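Local coordinates for quinonprotein alcohol dehydrogenase-like protein (Bacteroides thetaiotaomicron VPI-5482, PDB 4R5O) that is of unknown function but binds calcium and joins an immunoglobulin-like beta-sandwich domain to a seven-bladed beta-propeller, at residues N279-K284 and I329-S334; A283-V288 and I300-N305; E337-L342 and K351-D356; G347-Y352 and A362-A367. One frame throughout, in Å; residues are numbered along the deposited sequence.

Overall arrangement
All four contacts lie in two adjacent propeller blades, on the same side of the chain's centre. Interaction 1 joins the innermost strands of the two blades, and the others tie each blade together. Interaction 2 shares Ala-283 and Lys-284 with it and continues into the first blade, the centres of the two contacts about 10 Å apart. Interaction 3 is the hairpin of the second blade, and its strand 339-343 is the sheet neighbour of strand 332-333. Interaction 4 extends that blade outward, its centre about 12 Å from that of interaction 3. Asp-356, with Asp-358, binds calcium at the end of interaction 3; the ion lies about 12 Å from the side chain of Lys-351, which interactions 3 and 4 share.

Interaction 1: N279-K284 and I329-S334; sequences NFVLAK and IGMVAS
Asn-279 and Met-331, a selenomethionine, are joined by two hydrogen bonds between the amide of the first and the backbone of the second. Met-331 N donates to Asn-279 OD1 at 2.9 Å with an angle of 158° at the hydrogen, and Asn-279 ND2 donates to Met-331 O at 3.2 Å. Met-331 O lies close to the amide plane of Asn-279, although each donor is tilted from the plane of the carbonyl it meets. The joint belongs to the beta-propeller: strands 281-282 and 332-333 are the inner edges of successive blades, and the two segments run within 7° of the same direction. With CG lying between the backbone N and the carbonyl carbon (chi1 63°), the Asn-279 amide reaches across this blade boundary. Replacing it with an alanine would probably leave Met-331 N and O without these two partners and free the start of the second strand to shift against the first blade.

Van der Waals packing follows along both strands. Val-281 splits its branches: CG1 rests 3.6 Å from Met-331 O, while CG2 meets Met-331 CE at 3.8 Å, the two side chains crossing at about a right angle. A bend in the chain at chi3 turns that methyl back, and CE also comes within 3.6 Å of Asn-279 O. Met-331 also packs on Leu-291, Ile-340 and Leu-342. Farther along, Val-281 CB and Ala-333 CB are 4.0 Å apart, and the same Ala-333 methyl points at the opposing backbone, its CB 3.4 Å from Leu-282 O.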
# COMPACT_ATOMS: atom_id res chain seq x y z
N ASN A 279 -6.33 13.10 -10.40
CA ASN A 279 -5.76 13.49 -9.13
C ASN A 279 -5.20 14.92 -9.17
O ASN A 279 -5.26 15.60 -10.19
CB ASN A 279 -4.65 12.49 -8.74
CG ASN A 279 -3.47 12.41 -9.65
OD1 ASN A 279 -3.57 12.58 -10.87
ND2 ASN A 279 -2.33 12.12 -9.06
N PHE A 280 -4.70 15.37 -8.02
CA PHE A 280 -4.02 16.64 -7.77
C PHE A 280 -2.60 16.36 -7.38
O PHE A 280 -2.37 15.51 -6.50
CB PHE A 280 -4.73 17.45 -6.67
CG PHE A 280 -6.18 17.73 -6.93
CD1 PHE A 280 -7.15 16.80 -6.61
CD2 PHE A 280 -6.59 18.95 -7.46
CE1 PHE A 280 -8.50 17.04 -6.88
CE2 PHE A 280 -7.93 19.20 -7.71
CZ PHE A 280 -8.88 18.25 -7.42
N VAL A 281 -1.64 17.02 -8.02
CA VAL A 281 -0.24 16.79 -7.68
C VAL A 281 0.40 18.12 -7.26
O VAL A 281 0.14 19.16 -7.87
CB VAL A 281 0.57 16.09 -8.81
CG1 VAL A 281 0.04 14.68 -9.09
CG2 VAL A 281 0.61 16.90 -10.11
N LEU A 282 1.22 18.07 -6.21
CA LEU A 282 2.01 19.23 -5.78
C LEU A 282 3.31 19.21 -6.57
O LEU A 282 4.07 18.26 -6.43
CB LEU A 282 2.23 19.25 -4.26
CG LEU A 282 3.09 20.41 -3.73
CD1 LEU A 282 2.34 21.77 -3.82
CD2 LEU A 282 3.54 20.14 -2.32
N ALA A 283 3.52 20.20 -7.45
CA ALA A 283 4.72 20.26 -8.30
C ALA A 283 5.86 21.02 -7.61
O ALA A 283 5.65 21.59 -6.53
CB ALA A 283 4.41 20.91 -9.63
N LYS A 284 7.07 21.00 -8.23
CA LYS A 284 8.30 21.60 -7.66
C LYS A 284 8.19 23.13 -7.57
O LYS A 284 8.85 23.71 -6.71
CB LYS A 284 9.56 21.21 -8.45
CG LYS A 284 10.84 21.46 -7.66
CD LYS A 284 12.08 21.35 -8.50
CE LYS A 284 13.29 21.74 -7.70
NZ LYS A 284 14.51 21.74 -8.53
N ILE A 329 -6.08 7.02 -13.19
CA ILE A 329 -4.82 6.82 -13.89
C ILE A 329 -4.09 8.14 -13.65
O ILE A 329 -3.98 8.98 -14.54
CB ILE A 329 -4.94 6.35 -15.36
CG1 ILE A 329 -5.99 5.20 -15.54
CG2 ILE A 329 -3.57 5.96 -15.90
N GLY A 330 -3.67 8.31 -12.39
CA GLY A 330 -3.06 9.51 -11.85
C GLY A 330 -1.70 9.90 -12.35
O GLY A 330 -0.89 9.06 -12.75
N MSE A 331 -1.46 11.23 -12.34
CA MSE A 331 -0.21 11.92 -12.71
C MSE A 331 0.77 11.77 -11.61
O MSE A 331 0.39 11.37 -10.53
CB MSE A 331 -0.44 13.44 -12.97
CG MSE A 331 -1.52 13.75 -14.00
SE MSE A 331 -1.75 15.65 -14.16
CE MSE A 331 -2.36 16.08 -12.35
N VAL A 332 2.01 12.16 -11.83
CA VAL A 332 2.98 12.14 -10.76
C VAL A 332 3.94 13.29 -11.02
O VAL A 332 4.35 13.52 -12.16
CB VAL A 332 3.69 10.77 -10.54
CG1 VAL A 332 4.59 10.39 -11.71
CG2 VAL A 332 4.46 10.75 -9.22
N ALA A 333 4.25 14.05 -9.96
CA ALA A 333 5.15 15.19 -9.99
C ALA A 333 6.49 14.85 -9.36
O ALA A 333 6.58 14.09 -8.39
CB ALA A 333 4.52 16.36 -9.27
N SER A 334 7.54 15.42 -9.92
CA SER A 334 8.89 15.34 -9.42
C SER A 334 9.10 16.37 -8.32
O SER A 334 8.59 17.49 -8.43
CB SER A 334 9.89 15.54 -10.55
OG SER A 334 11.21 15.54 -10.05

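Interaction 2: A283-V288 and I300-N305; sequences AKDGNV and IVKIKN
Val-288 and Ile-303 face each other as an antiparallel hydrogen-bonded pair, joining the turn between strands 281-282 and 288-294 to strand 297-303 within one blade of the beta-propeller. Ile-303 N donates to Val-288 O at 2.6 Å, almost straight down the carbonyl, while the return bond from Val-288 N to Ile-303 O is weak at 3.3 Å. Their side chains share one face of the sheet, with Val-288 CG1 4.0 Å from Ile-303 CD1. One residue earlier, Asn-287 CB lies 3.7 Å from Ile-303 O, and its side chain crosses the extended chain of Lys-302 at a slant.

The chain reaches this pair through a type I turn from Ala-283 to Gly-286, with Gly-286 N bonded to Ala-283 O. Asp-285 closes an Asx turn: with its CG between backbone N and carbonyl carbon (chi1 65°), OD1 accepts from Asn-287 N at 2.9 Å, the donor 56° out of the carboxylate plane. Tyr-289 OH holds the other oxygen, Asp-285 OD2.

Lys-302 NZ stays 4.4 Å from Asp-285 OD2, and its ion pair with Glu-310 is long and weak. The charges therefore probably interact through space, leaving the backbone pair and the Asx turn to define the geometry.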
# COMPACT_ATOMS: atom_id res chain seq x y z
N ALA A 283 3.52 20.20 -7.45
CA ALA A 283 4.72 20.26 -8.30
C ALA A 283 5.86 21.02 -7.61
O ALA A 283 5.65 21.59 -6.53
CB ALA A 283 4.41 20.91 -9.63
N LYS A 284 7.07 21.00 -8.23
CA LYS A 284 8.30 21.60 -7.66
C LYS A 284 8.19 23.13 -7.57
O LYS A 284 8.85 23.71 -6.71
CB LYS A 284 9.56 21.21 -8.45
CG LYS A 284 10.84 21.46 -7.66
CD LYS A 284 12.08 21.35 -8.50
CE LYS A 284 13.29 21.74 -7.70
NZ LYS A 284 14.51 21.74 -8.53
N ASP A 285 7.31 23.76 -8.36
CA ASP A 285 7.08 25.21 -8.28
C ASP A 285 6.25 25.59 -7.01
O ASP A 285 6.02 26.78 -6.77
CB ASP A 285 6.36 25.70 -9.54
CG ASP A 285 4.96 25.18 -9.77
OD1 ASP A 285 4.53 24.26 -9.04
OD2 ASP A 285 4.29 25.68 -10.68
N GLY A 286 5.81 24.58 -6.25
CA GLY A 286 5.03 24.72 -5.02
C GLY A 286 3.54 24.85 -5.25
O GLY A 286 2.79 25.11 -4.31
N ASN A 287 3.12 24.68 -6.52
CA ASN A 287 1.72 24.79 -6.93
C ASN A 287 1.09 23.41 -7.12
O ASN A 287 1.80 22.41 -7.24
CB ASN A 287 1.58 25.63 -8.21
CG ASN A 287 1.86 27.10 -8.00
OD1 ASN A 287 2.54 27.74 -8.79
ND2 ASN A 287 1.44 27.64 -6.87
N VAL A 288 -0.26 23.37 -7.09
CA VAL A 288 -1.02 22.14 -7.26
C VAL A 288 -1.55 22.13 -8.66
O VAL A 288 -2.04 23.15 -9.14
CB VAL A 288 -2.13 21.97 -6.19
CG1 VAL A 288 -3.17 20.94 -6.60
CG2 VAL A 288 -1.49 21.61 -4.86
N ILE A 300 -3.94 21.28 -18.57
CA ILE A 300 -3.12 21.14 -17.35
C ILE A 300 -3.36 22.41 -16.55
O ILE A 300 -3.02 23.50 -17.02
CB ILE A 300 -1.63 20.87 -17.64
CG1 ILE A 300 -1.46 19.67 -18.59
CG2 ILE A 300 -0.86 20.71 -16.32
CD1 ILE A 300 -0.08 19.45 -19.13
N VAL A 301 -4.04 22.28 -15.40
CA VAL A 301 -4.41 23.44 -14.62
C VAL A 301 -3.46 23.62 -13.43
O VAL A 301 -3.33 22.73 -12.61
CB VAL A 301 -5.89 23.37 -14.15
CG1 VAL A 301 -6.26 24.57 -13.29
CG2 VAL A 301 -6.83 23.26 -15.34
N LYS A 302 -2.84 24.78 -13.33
CA LYS A 302 -2.01 25.23 -12.22
C LYS A 302 -2.90 25.93 -11.23
O LYS A 302 -3.64 26.83 -11.63
CB LYS A 302 -0.90 26.14 -12.76
CG LYS A 302 0.02 26.81 -11.76
CD LYS A 302 0.91 27.72 -12.59
CE LYS A 302 2.04 28.42 -11.89
NZ LYS A 302 2.84 29.23 -12.84
N ILE A 303 -2.90 25.48 -9.96
CA ILE A 303 -3.72 26.10 -8.92
C ILE A 303 -2.75 26.83 -8.03
O ILE A 303 -1.95 26.19 -7.34
CB ILE A 303 -4.65 25.10 -8.16
CG1 ILE A 303 -5.39 24.12 -9.14
CG2 ILE A 303 -5.62 25.86 -7.23
CD1 ILE A 303 -6.17 22.87 -8.49
N LYS A 304 -2.75 28.18 -8.10
CA LYS A 304 -1.78 28.91 -7.30
C LYS A 304 -2.32 29.02 -5.84
O LYS A 304 -3.47 28.65 -5.57
CB LYS A 304 -1.50 30.28 -7.93
CG LYS A 304 -0.98 30.24 -9.38
CD LYS A 304 -0.78 31.66 -9.89
CE LYS A 304 -0.33 31.77 -11.32
NZ LYS A 304 -0.11 33.19 -11.70
N ASN A 305 -1.45 29.48 -4.91
CA ASN A 305 -1.73 29.68 -3.48
C ASN A 305 -3.01 30.51 -3.24
O ASN A 305 -3.72 30.28 -2.26
CB ASN A 305 -0.54 30.39 -2.79
CG ASN A 305 0.80 29.65 -2.81
OD1 ASN A 305 0.98 28.57 -3.41
ND2 ASN A 305 1.79 30.25 -2.14

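Interaction 3: E337-L342 and K351-D356; sequences ENIIYL and KYILGD. With CA (calcium ion), chain L.
Ile-340 and Tyr-352 form the central antiparallel hydrogen-bonded pair of a beta hairpin, strands 339-343 and 349-353, whose short segments run at 150°. Ile-340 N donates to Tyr-352 O at 2.8 Å, and Tyr-352 N returns a bond to Ile-340 O at 2.7 Å. Past this pairing, Leu-354 N bonds to Asn-338 O at 3.2 Å, bent to 135° and approaching from above the carbonyl plane.

Apolar contacts come next. On the face of Ile-339 and Tyr-341, the alkyl chain of Lys-351 lies alongside the tyrosine, with Lys-351 CD 3.7 Å from Tyr-341 OH; a bend at chi3 (76°) then turns CE away from the hydroxyl. Lys-351 CG also packs 3.7 Å from Ile-339 CG2, a methyl over one face of the Tyr-341 ring, toward its rim. On the side of Ile-340 and Tyr-352, Ile-340 CD1 meets, at 3.6 Å, CD2 of Leu-354, which lies just past the strand, the side chains crossing at about a right angle.

A type II turn from Ile-353 to Asp-356 carries the chain to the metal. Tyr-352 OH accepts from Gly-355 N, and Asp-356 OD1 binds the calcium ion, as does Asp-358.

Within the fold, the hairpin follows strand 332-333 in its blade. Ile-340 and Leu-354 pack on Tyr-289 of strand 288-294, while Tyr-341 leans on Leu-377 and Leu-379 of strand 371-379.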
# COMPACT_ATOMS: atom_id res chain seq x y z
N GLU A 337 12.69 18.07 -9.96
CA GLU A 337 12.66 18.68 -11.29
C GLU A 337 11.27 19.24 -11.59
O GLU A 337 10.29 18.76 -11.04
CB GLU A 337 13.09 17.68 -12.38
CG GLU A 337 14.58 17.34 -12.30
CD GLU A 337 15.19 16.41 -13.33
OE1 GLU A 337 14.60 16.21 -14.41
OE2 GLU A 337 16.31 15.93 -13.06
N ASN A 338 11.20 20.27 -12.44
CA ASN A 338 9.97 20.97 -12.85
C ASN A 338 9.24 20.14 -13.91
O ASN A 338 9.09 20.56 -15.08
CB ASN A 338 10.33 22.36 -13.35
CG ASN A 338 11.07 23.18 -12.33
OD1 ASN A 338 10.66 23.30 -11.15
ND2 ASN A 338 12.16 23.79 -12.77
N ILE A 339 8.79 18.96 -13.48
CA ILE A 339 8.19 17.93 -14.31
C ILE A 339 6.92 17.32 -13.68
O ILE A 339 6.82 17.14 -12.46
CB ILE A 339 9.28 16.82 -14.49
CG1 ILE A 339 10.36 17.27 -15.48
CG2 ILE A 339 8.73 15.46 -14.92
CD1 ILE A 339 11.54 16.33 -15.55
N ILE A 340 5.98 16.97 -14.57
CA ILE A 340 4.79 16.18 -14.28
C ILE A 340 4.68 15.11 -15.37
O ILE A 340 4.75 15.43 -16.56
CB ILE A 340 3.48 16.98 -14.11
CG1 ILE A 340 3.62 18.09 -13.05
CG2 ILE A 340 2.30 16.02 -13.80
CD1 ILE A 340 2.49 19.00 -12.93
N TYR A 341 4.57 13.86 -14.96
CA TYR A 341 4.31 12.76 -15.86
C TYR A 341 2.80 12.53 -15.91
O TYR A 341 2.16 12.52 -14.86
CB TYR A 341 5.06 11.49 -15.44
CG TYR A 341 6.56 11.61 -15.51
CD1 TYR A 341 7.25 11.36 -16.70
CD2 TYR A 341 7.31 11.89 -14.37
CE1 TYR A 341 8.64 11.46 -16.76
CE2 TYR A 341 8.70 11.97 -14.42
CZ TYR A 341 9.36 11.77 -15.62
OH TYR A 341 10.73 11.81 -15.69
N LEU A 342 2.21 12.39 -17.11
CA LEU A 342 0.78 12.14 -17.25
C LEU A 342 0.56 11.16 -18.41
O LEU A 342 1.41 11.06 -19.29
CB LEU A 342 -0.07 13.43 -17.41
CG LEU A 342 0.11 14.41 -18.59
CD1 LEU A 342 -0.97 15.45 -18.54
CD2 LEU A 342 1.45 15.14 -18.56
N LYS A 351 5.86 13.78 -20.52
CA LYS A 351 6.67 14.44 -19.49
C LYS A 351 6.47 15.93 -19.65
O LYS A 351 7.07 16.53 -20.55
CB LYS A 351 8.15 14.03 -19.57
CG LYS A 351 9.01 14.73 -18.53
CD LYS A 351 10.46 14.24 -18.46
CE LYS A 351 11.37 14.71 -19.55
NZ LYS A 351 12.74 14.18 -19.34
N TYR A 352 5.54 16.51 -18.86
CA TYR A 352 5.25 17.93 -18.91
C TYR A 352 6.24 18.69 -18.08
O TYR A 352 6.41 18.43 -16.90
CB TYR A 352 3.81 18.25 -18.46
CG TYR A 352 3.49 19.74 -18.39
CD1 TYR A 352 3.53 20.54 -19.54
CD2 TYR A 352 3.09 20.33 -17.20
CE1 TYR A 352 3.24 21.90 -19.48
CE2 TYR A 352 2.77 21.69 -17.14
CZ TYR A 352 2.85 22.47 -18.28
OH TYR A 352 2.53 23.81 -18.25
N ILE A 353 6.86 19.68 -18.71
CA ILE A 353 7.82 20.56 -18.07
C ILE A 353 7.09 21.85 -17.84
O ILE A 353 6.78 22.56 -18.78
CB ILE A 353 9.09 20.68 -18.93
CG1 ILE A 353 9.74 19.27 -19.09
CG2 ILE A 353 10.06 21.67 -18.27
CD1 ILE A 353 10.70 19.07 -20.28
N LEU A 354 6.74 22.10 -16.57
CA LEU A 354 6.01 23.27 -16.11
C LEU A 354 6.40 24.54 -16.90
O LEU A 354 7.59 24.89 -16.95
CB LEU A 354 6.25 23.51 -14.59
CG LEU A 354 6.19 22.33 -13.63
CD1 LEU A 354 6.64 22.75 -12.21
CD2 LEU A 354 4.83 21.68 -13.62
N GLY A 355 5.41 25.18 -17.53
CA GLY A 355 5.59 26.40 -18.31
C GLY A 355 6.03 26.22 -19.75
O GLY A 355 5.99 27.18 -20.54
N ASP A 356 6.47 25.01 -20.12
CA ASP A 356 6.90 24.78 -21.47
C ASP A 356 5.95 23.80 -22.11
O ASP A 356 5.97 22.61 -21.79
CB ASP A 356 8.35 24.30 -21.48
CG ASP A 356 8.97 24.11 -22.84
OD1 ASP A 356 8.53 24.81 -23.80
OD2 ASP A 356 9.93 23.31 -22.95
CA CA L . 10.98 24.83 -25.25

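Interaction 4: G347-Y352 and A362-A367; sequences GAIYKY and APFIAA
Ile-349 O is gripped by two successive backbone donors, Phe-364 N at 2.7 Å and Ile-365 N at 3.1 Å. The first bond is bent but lies in the carbonyl plane; the second is straighter, at 169°, with its donor tilted from that plane. In return, Ile-349 N donates to Ile-365 O at 2.8 Å, completing a single antiparallel bridge.

Beside it, Tyr-350 lays its ring against Pro-363. The proline CA stands over one face, 3.9 Å from the ring centroid and 19° off the normal, a CH-pi contact, while Pro-363 CG reaches Tyr-350 CZ at 3.7 Å. The ring gets there because its CG lies opposite the carbonyl carbon (chi1 -72°), and it also stacks with Phe-316. With a serine in its place, Pro-363 and Phe-316 would both lose their aromatic partner, and a gap would probably open beside the proline.

Lys-351 points toward the other segment and touches Phe-364, their CB atoms 3.6 Å apart; its CD lies over a face of the phenylalanine ring, whose edge meets Ile-349 CG2. Near the start of strand 349-353, Ala-348 CB packs 3.9 Å from Ala-367 CB.

Two residues, Phe-364 and Ile-365, thus face the one residue Ile-349, which defines a classic beta bulge. Through this bulge the irregular segment 362-367 flanks strand 349-353 on the side away from strand 339-343, where a four-stranded propeller blade has its outermost strand.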
# COMPACT_ATOMS: atom_id res chain seq x y z
N GLY A 347 -2.26 5.09 -23.82
CA GLY A 347 -1.27 4.40 -23.00
C GLY A 347 0.13 4.96 -23.15
O GLY A 347 1.10 4.27 -22.83
N ALA A 348 0.24 6.20 -23.65
CA ALA A 348 1.50 6.94 -23.80
C ALA A 348 1.73 7.81 -22.57
O ALA A 348 0.77 8.19 -21.90
CB ALA A 348 1.50 7.78 -25.08
N ILE A 349 2.99 8.10 -22.25
CA ILE A 349 3.33 8.93 -21.11
C ILE A 349 3.95 10.16 -21.67
O ILE A 349 4.78 10.10 -22.59
CB ILE A 349 4.24 8.16 -20.10
CG1 ILE A 349 3.41 7.03 -19.43
CG2 ILE A 349 4.84 9.08 -19.01
CD1 ILE A 349 4.18 5.93 -18.97
N TYR A 350 3.48 11.29 -21.18
CA TYR A 350 3.96 12.62 -21.48
C TYR A 350 4.70 13.16 -20.27
O TYR A 350 4.27 12.95 -19.14
CB TYR A 350 2.80 13.53 -21.89
CG TYR A 350 2.24 13.21 -23.26
CD1 TYR A 350 1.31 12.20 -23.44
CD2 TYR A 350 2.64 13.94 -24.38
CE1 TYR A 350 0.80 11.89 -24.70
CE2 TYR A 350 2.13 13.65 -25.64
CZ TYR A 350 1.21 12.63 -25.80
OH TYR A 350 0.68 12.34 -27.04
N LYS A 351 5.86 13.78 -20.52
CA LYS A 351 6.67 14.44 -19.49
C LYS A 351 6.47 15.93 -19.65
O LYS A 351 7.07 16.53 -20.55
CB LYS A 351 8.15 14.03 -19.57
CG LYS A 351 9.01 14.73 -18.53
CD LYS A 351 10.46 14.24 -18.46
CE LYS A 351 11.37 14.71 -19.55
NZ LYS A 351 12.74 14.18 -19.34
N TYR A 352 5.54 16.51 -18.86
CA TYR A 352 5.25 17.93 -18.91
C TYR A 352 6.24 18.69 -18.08
O TYR A 352 6.41 18.43 -16.90
CB TYR A 352 3.81 18.25 -18.46
CG TYR A 352 3.49 19.74 -18.39
CD1 TYR A 352 3.53 20.54 -19.54
CD2 TYR A 352 3.09 20.33 -17.20
CE1 TYR A 352 3.24 21.90 -19.48
CE2 TYR A 352 2.77 21.69 -17.14
CZ TYR A 352 2.85 22.47 -18.28
OH TYR A 352 2.53 23.81 -18.25
N ALA A 362 5.01 15.69 -28.02
CA ALA A 362 5.27 14.26 -28.27
C ALA A 362 5.40 13.49 -26.95
O ALA A 362 5.87 14.08 -25.97
CB ALA A 362 6.53 14.09 -29.10
N PRO A 363 5.01 12.18 -26.89
CA PRO A 363 5.16 11.42 -25.64
C PRO A 363 6.61 11.21 -25.25
O PRO A 363 7.48 11.19 -26.12
CB PRO A 363 4.51 10.06 -25.94
CG PRO A 363 3.75 10.23 -27.16
CD PRO A 363 4.42 11.32 -27.94
N PHE A 364 6.85 11.09 -23.95
CA PHE A 364 8.15 10.78 -23.38
C PHE A 364 8.38 9.29 -23.54
O PHE A 364 9.49 8.86 -23.91
CB PHE A 364 8.22 11.25 -21.92
CG PHE A 364 9.32 10.66 -21.08
CD1 PHE A 364 10.65 10.98 -21.32
CD2 PHE A 364 9.03 9.83 -20.00
CE1 PHE A 364 11.67 10.44 -20.54
CE2 PHE A 364 10.05 9.29 -19.22
CZ PHE A 364 11.36 9.60 -19.49
N ILE A 365 7.31 8.50 -23.28
CA ILE A 365 7.24 7.06 -23.45
C ILE A 365 6.05 6.78 -24.36
O ILE A 365 4.92 7.11 -24.02
CB ILE A 365 7.17 6.29 -22.11
CG1 ILE A 365 8.43 6.57 -21.27
CG2 ILE A 365 7.01 4.78 -22.36
CD1 ILE A 365 8.31 6.19 -19.84
N ALA A 366 6.33 6.23 -25.54
CA ALA A 366 5.34 5.89 -26.56
C ALA A 366 4.40 4.78 -26.09
O ALA A 366 4.77 3.93 -25.27
CB ALA A 366 6.04 5.45 -27.83
N ALA A 367 3.17 4.79 -26.62
CA ALA A 367 2.18 3.76 -26.33
C ALA A 367 2.51 2.47 -27.10
O ALA A 367 3.17 2.52 -28.14
CB ALA A 367 0.80 4.28 -26.72